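Local coordinates for protein allantoicase (PDB 1O59) that catalyses the hydrolysis of allantoate to (S)-ureidoglycolate and urea, a step in using purines as a secondary nitrogen source, at residues P286-V291 with K315-P320; G255-A260 with T340-G345. One frame throughout, in Å; residues are numbered along the deposited sequence.

Contact 1: residues P286-V291 with K315-P320; sequences PQFITV and KSKTGP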
ATOM      1  N   PRO A 286       9.692   7.366 -19.674  1.00 62.46           N
ATOM      2  CA  PRO A 286      10.198   6.344 -20.611  1.00 62.96           C
ATOM      3  C   PRO A 286      10.208   6.881 -22.022  1.00 63.20           C
ATOM      4  O   PRO A 286       9.501   7.843 -22.325  1.00 64.01           O
ATOM      5  CB  PRO A 286       9.221   5.197 -20.466  1.00 62.76           C
ATOM      6  CG  PRO A 286       8.497   5.488 -19.198  1.00 62.90           C
ATOM      7  CD  PRO A 286       8.413   6.973 -19.069  1.00 62.19           C
ATOM      8  N   GLN A 287      11.036   6.296 -22.869  1.00 63.03           N
ATOM      9  CA  GLN A 287      11.045   6.696 -24.251  1.00 63.48           C
ATOM     10  C   GLN A 287       9.846   6.096 -24.969  1.00 63.13           C
ATOM     11  O   GLN A 287       9.260   6.748 -25.830  1.00 62.70           O
ATOM     12  CB  GLN A 287      12.347   6.260 -24.905  1.00 64.22           C
ATOM     13  CG  GLN A 287      12.458   6.657 -26.318  1.00 64.20           C
ATOM     14  CD  GLN A 287      13.763   6.295 -26.878  1.00 64.56           C
ATOM     15  OE1 GLN A 287      14.434   5.395 -26.372  1.00 67.37           O
ATOM     16  NE2 GLN A 287      14.165   7.006 -27.911  1.00 63.20           N
ATOM     17  N   PHE A 288       9.497   4.854 -24.609  1.00 63.10           N
ATOM     18  CA  PHE A 288       8.314   4.175 -25.133  1.00 63.09           C
ATOM     19  C   PHE A 288       7.696   3.357 -24.054  1.00 63.71           C
ATOM     20  O   PHE A 288       8.322   3.119 -23.027  1.00 63.93           O
ATOM     21  CB  PHE A 288       8.663   3.176 -26.232  1.00 62.83           C
ATOM     22  CG  PHE A 288       9.343   3.764 -27.425  1.00 62.60           C
ATOM     23  CD1 PHE A 288       8.610   4.433 -28.402  1.00 63.82           C
ATOM     24  CD2 PHE A 288      10.709   3.597 -27.609  1.00 62.95           C
ATOM     25  CE1 PHE A 288       9.224   4.943 -29.528  1.00 60.88           C
ATOM     26  CE2 PHE A 288      11.339   4.116 -28.732  1.00 61.66           C
ATOM     27  CZ  PHE A 288      10.585   4.791 -29.685  1.00 61.32           C
ATOM     28  N   ILE A 289       6.469   2.890 -24.311  1.00 64.49           N
ATOM     29  CA  ILE A 289       5.792   1.906 -23.447  1.00 64.49           C
ATOM     30  C   ILE A 289       4.998   0.892 -24.274  1.00 64.32           C
ATOM     31  O   ILE A 289       4.655   1.131 -25.416  1.00 63.48           O
ATOM     32  CB  ILE A 289       4.844   2.580 -22.361  1.00 64.64           C
ATOM     33  CG1 ILE A 289       3.636   3.256 -23.008  1.00 63.98           C
ATOM     34  CG2 ILE A 289       5.591   3.571 -21.464  1.00 64.66           C
ATOM     35  CD1 ILE A 289       2.437   2.373 -23.165  1.00 65.54           C
ATOM     36  N   THR A 290       4.726  -0.250 -23.660  1.00 64.93           N
ATOM     37  CA  THR A 290       3.710  -1.174 -24.146  1.00 65.74           C
ATOM     38  C   THR A 290       2.872  -1.628 -22.955  1.00 65.62           C
ATOM     39  O   THR A 290       3.296  -1.512 -21.829  1.00 65.56           O
ATOM     40  CB  THR A 290       4.323  -2.436 -24.874  1.00 65.84           C
ATOM     41  OG1 THR A 290       5.109  -3.211 -23.956  1.00 67.98           O
ATOM     42  CG2 THR A 290       5.278  -2.074 -26.002  1.00 65.56           C
ATOM     43  N   VAL A 291       1.688  -2.149 -23.224  1.00 66.04           N
ATOM     44  CA  VAL A 291       0.880  -2.751 -22.201  1.00 66.96           C
ATOM     45  C   VAL A 291       0.364  -4.074 -22.758  1.00 68.12           C
ATOM     46  O   VAL A 291      -0.204  -4.093 -23.841  1.00 68.96           O
ATOM     47  CB  VAL A 291      -0.309  -1.864 -21.810  1.00 66.79           C
ATOM     48  CG1 VAL A 291      -1.091  -2.506 -20.663  1.00 66.78           C
ATOM     49  CG2 VAL A 291       0.160  -0.446 -21.446  1.00 67.48           C
ATOM     50  N   LYS A 315       3.973  -0.621 -29.126  1.00 68.59           N
ATOM     51  CA  LYS A 315       5.073   0.296 -28.798  1.00 68.75           C
ATOM     52  C   LYS A 315       4.603   1.710 -29.082  1.00 68.84           C
ATOM     53  O   LYS A 315       4.220   2.011 -30.206  1.00 68.62           O
ATOM     54  CB  LYS A 315       6.328  -0.055 -29.607  1.00 68.75           C
ATOM     55  CG  LYS A 315       7.613   0.654 -29.173  1.00 69.09           C
ATOM     56  CD  LYS A 315       8.827  -0.021 -29.806  1.00 68.81           C
ATOM     57  CE  LYS A 315      10.111   0.819 -29.686  1.00 69.95           C
ATOM     58  NZ  LYS A 315      10.901   0.923 -30.980  1.00 68.06           N
ATOM     59  N   SER A 316       4.611   2.554 -28.049  1.00 68.88           N
ATOM     60  CA  SER A 316       4.025   3.882 -28.108  1.00 68.53           C
ATOM     61  C   SER A 316       4.998   4.856 -27.519  1.00 68.84           C
ATOM     62  O   SER A 316       5.462   4.657 -26.399  1.00 68.87           O
ATOM     63  CB  SER A 316       2.733   3.936 -27.285  1.00 68.55           C
ATOM     64  OG  SER A 316       1.702   3.193 -27.898  1.00 67.80           O
ATOM     65  N   LYS A 317       5.281   5.919 -28.267  1.00 68.94           N
ATOM     66  CA  LYS A 317       6.169   6.989 -27.817  1.00 69.09           C
ATOM     67  C   LYS A 317       5.506   7.761 -26.657  1.00 68.28           C
ATOM     68  O   LYS A 317       4.336   8.115 -26.738  1.00 67.64           O
ATOM     69  CB  LYS A 317       6.510   7.960 -28.974  1.00 69.17           C
ATOM     70  CG  LYS A 317       7.785   8.748 -28.725  1.00 70.01           C
ATOM     71  CD  LYS A 317       8.162   9.774 -29.829  1.00 71.12           C
ATOM     72  CE  LYS A 317       9.609  10.357 -29.600  1.00 72.90           C
ATOM     73  NZ  LYS A 317      10.692   9.259 -29.460  1.00 74.92           N
ATOM     74  N   THR A 318       6.281   7.994 -25.594  1.00 67.71           N
ATOM     75  CA  THR A 318       5.820   8.687 -24.388  1.00 67.33           C
ATOM     76  C   THR A 318       6.531  10.028 -24.179  1.00 66.54           C
ATOM     77  O   THR A 318       7.638  10.281 -24.703  1.00 65.12           O
ATOM     78  CB  THR A 318       5.944   7.792 -23.095  1.00 67.41           C
ATOM     79  OG1 THR A 318       7.181   7.054 -23.077  1.00 67.55           O
ATOM     80  CG2 THR A 318       4.859   6.713 -23.076  1.00 66.92           C
ATOM     81  N   GLY A 319       5.830  10.885 -23.433  1.00 65.74           N
ATOM     82  CA  GLY A 319       6.221  12.263 -23.219  1.00 65.32           C
ATOM     83  C   GLY A 319       6.301  12.518 -21.732  1.00 65.13           C
ATOM     84  O   GLY A 319       5.905  11.667 -20.921  1.00 64.49           O
ATOM     85  N   PRO A 320       6.823  13.686 -21.369  1.00 65.46           N
ATOM     86  CA  PRO A 320       6.969  14.038 -19.982  1.00 65.52           C
ATOM     87  C   PRO A 320       5.652  14.464 -19.425  1.00 66.45           C
ATOM     88  O   PRO A 320       4.891  15.195 -20.091  1.00 66.23           O
ATOM     89  CB  PRO A 320       7.910  15.254 -20.017  1.00 65.46           C
ATOM     90  CG  PRO A 320       7.714  15.878 -21.319  1.00 64.78           C
ATOM     91  CD  PRO A 320       7.315  14.758 -22.256  1.00 65.50           C
TER
HETATM   92  O   HOH W   1       9.782   9.350 -26.316  1.00 44.20           O
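The carbonyl oxygen Gln-287 O is gripped twice. Thr-318 N donates to it over 3.2 Å, in a nearly straight bond that arrives from above the carbonyl plane. A water also donates to Gln-287 O, at 2.7 Å. The same water donates to Thr-318 O, bridging the two backbones, and accepts a weak bond from Lys-317 NZ. Next to this, Thr-318 OG1 donates to Pro-286 O at 2.6 Å, from well above the carbonyl plane. With OG1 between the backbone N and the carbonyl carbon (chi1 42°), the hydroxyl meets Pro-286 O, while the Thr-318 methyl CG2 rests on Ile-289 CG2 at 3.6 Å. The pairing joins strand 288-294 to strand 309-317, an outermost strand of a five-stranded antiparallel sheet in the second allantoicase repeat. Ile-289 and Ser-316 form a hydrogen-bonded pair, Ile-289 N to Ser-316 O being 2.9 Å. Ser-316 N returns a bond to Ile-289 O. Gln-287 and Phe-288 both face Ile-342 of the neighbouring strand 336-342, a classic beta bulge. Lys-315 lies over one face of the Phe-288 ring. Its CE sits 3.6 Å from the ring centroid, a CH-pi contact, and its NZ makes a cation-pi contact at 4.2 Å, 23° off the normal. Replacing Phe-288 by alanine would probably leave the Lys-315 ammonium without its aromatic face and let its chain swing. Lys-317 CA meets ring atom CD1 of Phe-288 obliquely.

Contact 2: residues G255-A260 with T340-G345; sequences GHTDWA and TIIPDG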
ATOM      1  N   GLY A 255      18.389  -3.046 -25.722  1.00 64.79           N
ATOM      2  CA  GLY A 255      17.187  -3.879 -25.594  1.00 64.56           C
ATOM      3  C   GLY A 255      16.650  -4.022 -24.180  1.00 64.25           C
ATOM      4  O   GLY A 255      15.691  -4.759 -23.947  1.00 63.72           O
ATOM      5  N   HIS A 256      17.250  -3.304 -23.237  1.00 64.26           N
ATOM      6  CA  HIS A 256      16.747  -3.265 -21.876  1.00 64.18           C
ATOM      7  C   HIS A 256      15.300  -2.744 -21.830  1.00 64.81           C
ATOM      8  O   HIS A 256      14.935  -1.795 -22.548  1.00 63.29           O
ATOM      9  CB  HIS A 256      17.630  -2.383 -20.981  1.00 63.54           C
ATOM     10  CG  HIS A 256      17.223  -2.403 -19.544  1.00 62.68           C
ATOM     11  ND1 HIS A 256      17.770  -3.270 -18.625  1.00 62.69           N
ATOM     12  CD2 HIS A 256      16.298  -1.678 -18.874  1.00 63.70           C
ATOM     13  CE1 HIS A 256      17.200  -3.075 -17.447  1.00 65.19           C
ATOM     14  NE2 HIS A 256      16.298  -2.115 -17.572  1.00 65.34           N
ATOM     15  N   THR A 257      14.490  -3.409 -21.002  1.00 65.36           N
ATOM     16  CA  THR A 257      13.224  -2.849 -20.556  1.00 66.14           C
ATOM     17  C   THR A 257      13.021  -3.027 -19.063  1.00 66.36           C
ATOM     18  O   THR A 257      13.677  -3.818 -18.396  1.00 66.43           O
ATOM     19  CB  THR A 257      12.030  -3.518 -21.250  1.00 66.23           C
ATOM     20  OG1 THR A 257      11.965  -4.895 -20.871  1.00 67.43           O
ATOM     21  CG2 THR A 257      12.186  -3.539 -22.757  1.00 66.65           C
ATOM     22  N   ASP A 258      12.065  -2.268 -18.558  1.00 66.80           N
ATOM     23  CA  ASP A 258      11.554  -2.459 -17.224  1.00 66.60           C
ATOM     24  C   ASP A 258      10.064  -2.780 -17.343  1.00 66.09           C
ATOM     25  O   ASP A 258       9.422  -2.497 -18.362  1.00 66.24           O
ATOM     26  CB  ASP A 258      11.857  -1.222 -16.365  1.00 66.28           C
ATOM     27  CG  ASP A 258      13.284  -1.255 -15.807  1.00 67.36           C
ATOM     28  OD1 ASP A 258      13.659  -2.321 -15.217  1.00 66.43           O
ATOM     29  OD2 ASP A 258      14.099  -0.298 -15.938  1.00 64.57           O
ATOM     30  N   TRP A 259       9.531  -3.420 -16.321  1.00 65.35           N
ATOM     31  CA  TRP A 259       8.162  -3.847 -16.376  1.00 65.35           C
ATOM     32  C   TRP A 259       7.567  -4.043 -15.003  1.00 65.35           C
ATOM     33  O   TRP A 259       8.274  -4.236 -14.004  1.00 65.78           O
ATOM     34  CB  TRP A 259       8.030  -5.131 -17.199  1.00 64.67           C
ATOM     35  CG  TRP A 259       8.997  -6.214 -16.810  1.00 64.75           C
ATOM     36  CD1 TRP A 259      10.199  -6.533 -17.426  1.00 64.39           C
ATOM     37  CD2 TRP A 259       8.835  -7.160 -15.747  1.00 64.85           C
ATOM     38  NE1 TRP A 259      10.777  -7.621 -16.806  1.00 63.51           N
ATOM     39  CE2 TRP A 259       9.973  -8.026 -15.772  1.00 64.26           C
ATOM     40  CE3 TRP A 259       7.847  -7.366 -14.763  1.00 63.88           C
ATOM     41  CZ2 TRP A 259      10.158  -9.043 -14.843  1.00 63.48           C
ATOM     42  CZ3 TRP A 259       8.019  -8.378 -13.860  1.00 64.04           C
ATOM     43  CH2 TRP A 259       9.175  -9.217 -13.904  1.00 64.27           C
ATOM     44  N   ALA A 260       6.248  -4.040 -15.004  1.00 65.64           N
ATOM     45  CA  ALA A 260       5.459  -4.172 -13.810  1.00 65.84           C
ATOM     46  C   ALA A 260       4.237  -4.981 -14.173  1.00 65.65           C
ATOM     47  O   ALA A 260       3.552  -4.655 -15.132  1.00 65.64           O
ATOM     48  CB  ALA A 260       5.058  -2.788 -13.305  1.00 66.18           C
ATOM     49  N   THR A 340       5.266  -2.157 -19.683  1.00 65.67           N
ATOM     50  CA  THR A 340       6.659  -2.287 -20.038  1.00 65.47           C
ATOM     51  C   THR A 340       7.081  -0.889 -20.400  1.00 65.38           C
ATOM     52  O   THR A 340       6.376  -0.205 -21.167  1.00 65.49           O
ATOM     53  CB  THR A 340       6.848  -3.245 -21.232  1.00 65.99           C
ATOM     54  OG1 THR A 340       6.408  -4.592 -20.909  1.00 66.37           O
ATOM     55  CG2 THR A 340       8.329  -3.413 -21.585  1.00 65.41           C
ATOM     56  N   ILE A 341       8.176  -0.438 -19.788  1.00 65.25           N
ATOM     57  CA  ILE A 341       8.742   0.891 -20.063  1.00 65.41           C
ATOM     58  C   ILE A 341      10.109   0.678 -20.699  1.00 65.27           C
ATOM     59  O   ILE A 341      10.831  -0.274 -20.338  1.00 65.40           O
ATOM     60  CB  ILE A 341       8.806   1.790 -18.794  1.00 65.96           C
ATOM     61  CG1 ILE A 341       9.753   1.244 -17.709  1.00 65.08           C
ATOM     62  CG2 ILE A 341       7.406   1.979 -18.201  1.00 67.45           C
ATOM     63  CD1 ILE A 341       9.789   2.107 -16.451  1.00 64.32           C
ATOM     64  N   ILE A 342      10.429   1.513 -21.682  1.00 64.35           N
ATOM     65  CA  ILE A 342      11.552   1.244 -22.549  1.00 64.43           C
ATOM     66  C   ILE A 342      12.395   2.492 -22.657  1.00 63.75           C
ATOM     67  O   ILE A 342      11.866   3.550 -22.960  1.00 62.98           O
ATOM     68  CB  ILE A 342      11.065   0.815 -23.933  1.00 64.62           C
ATOM     69  CG1 ILE A 342      10.337  -0.507 -23.846  1.00 67.04           C
ATOM     70  CG2 ILE A 342      12.212   0.645 -24.881  1.00 64.04           C
ATOM     71  CD1 ILE A 342       9.231  -0.618 -24.849  1.00 69.56           C
ATOM     72  N   PRO A 343      13.705   2.373 -22.434  1.00 62.79           N
ATOM     73  CA  PRO A 343      14.353   1.226 -21.772  1.00 62.63           C
ATOM     74  C   PRO A 343      14.192   1.191 -20.226  1.00 63.05           C
ATOM     75  O   PRO A 343      14.446   0.177 -19.581  1.00 62.62           O
ATOM     76  CB  PRO A 343      15.822   1.435 -22.136  1.00 62.46           C
ATOM     77  CG  PRO A 343      15.962   2.948 -22.171  1.00 62.14           C
ATOM     78  CD  PRO A 343      14.643   3.494 -22.660  1.00 61.78           C
ATOM     79  N   ASP A 344      13.754   2.313 -19.665  1.00 63.67           N
ATOM     80  CA  ASP A 344      13.641   2.542 -18.226  1.00 63.42           C
ATOM     81  C   ASP A 344      12.942   3.899 -18.051  1.00 64.28           C
ATOM     82  O   ASP A 344      12.536   4.549 -19.041  1.00 64.16           O
ATOM     83  CB  ASP A 344      15.032   2.560 -17.563  1.00 62.94           C
ATOM     84  CG  ASP A 344      16.063   3.416 -18.323  1.00 62.69           C
ATOM     85  OD1 ASP A 344      15.868   4.642 -18.427  1.00 58.29           O
ATOM     86  OD2 ASP A 344      17.140   2.952 -18.798  1.00 61.81           O
ATOM     87  N   GLY A 345      12.816   4.329 -16.799  1.00 65.05           N
ATOM     88  CA  GLY A 345      12.258   5.644 -16.479  1.00 65.33           C
ATOM     89  C   GLY A 345      11.209   5.579 -15.399  1.00 65.54           C
ATOM     90  O   GLY A 345      11.189   4.664 -14.584  1.00 64.99           O
TER
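The His-256 imidazole meets the Pro-343 carbonyl at its edge, with Pro-343 C near the ring plane. The modelled approach of CD2 to the carbonyl oxygen is too short to trust. Asp-258 OD2 also lies at the edge in the ring plane, and His-256 NE2 donates a weak bond to it at 3.3 Å. With CG anti to the backbone N, chi1 -175°, the His-256 ring reaches Asp-258 OD2. The Asp-258 and Asp-344 carboxylates are turned 49° against each other. Asp-258 OD2 rests on Asp-344 CB at 3.4 Å. Asp-258 OD2 and Asp-344 OD2 stay 5.3 Å apart. Other groups hold these acids: Ser-223 OG bonds Asp-258 OD1, Thr-248 OG1 bonds Asp-258 OD2, and Ser-251 OG bonds Asp-344 OD2. Two backbone bonds tie the strands. Asp-258 N reaches Ile-341 O at 2.9 Å. Ile-341 N reaches Asp-258 O at 2.8 Å. Asp-258 and Ile-341 thus form an antiparallel hydrogen-bonded pair, and on their shared face Asp-258 CB packs on Ile-341 CG1 at 3.5 Å. On the opposite face, carrying Trp-259 and Thr-340, Thr-340 CG2 lies against Thr-257 CB, and Thr-257 CG2 runs alongside Ile-342 CG1 at 3.7 Å, both side chains pointing the same way. A cis peptide bond precedes Pro-343, where the chain leaves the strand. Pro-343 CA makes a CA-H...O contact with His-256 O. Strands 258-263 and 336-342 run antiparallel as second and third across a sheet whose strands, numbered along the chain, lie in the order 1-2-5-3-4, consistent with the jelly-roll sandwich of galactose-binding-like domains, the clan of this repeat.

How the contacts relate
Contacts 1 and 2 have centres about 9 Å apart and belong to one five-stranded antiparallel sheet of the second allantoicase repeat. Along the chain the segments come as 255-260, 286-291, 315-320 and 340-345, so contact 1 falls within the span that contact 2 closes. Strands 288-294 and 336-342 are neighbours and join the two contacts: Gln-287 N lies 2.9 Å from Ile-342 O, a probable hydrogen bond. Across the sheet the order is 218-222, 258-263, 336-342, 288-294 and 309-317. The late strand 336-342 is inserted between strands that come before it in sequence. Residues far apart along the chain are thus held in one continuous sheet.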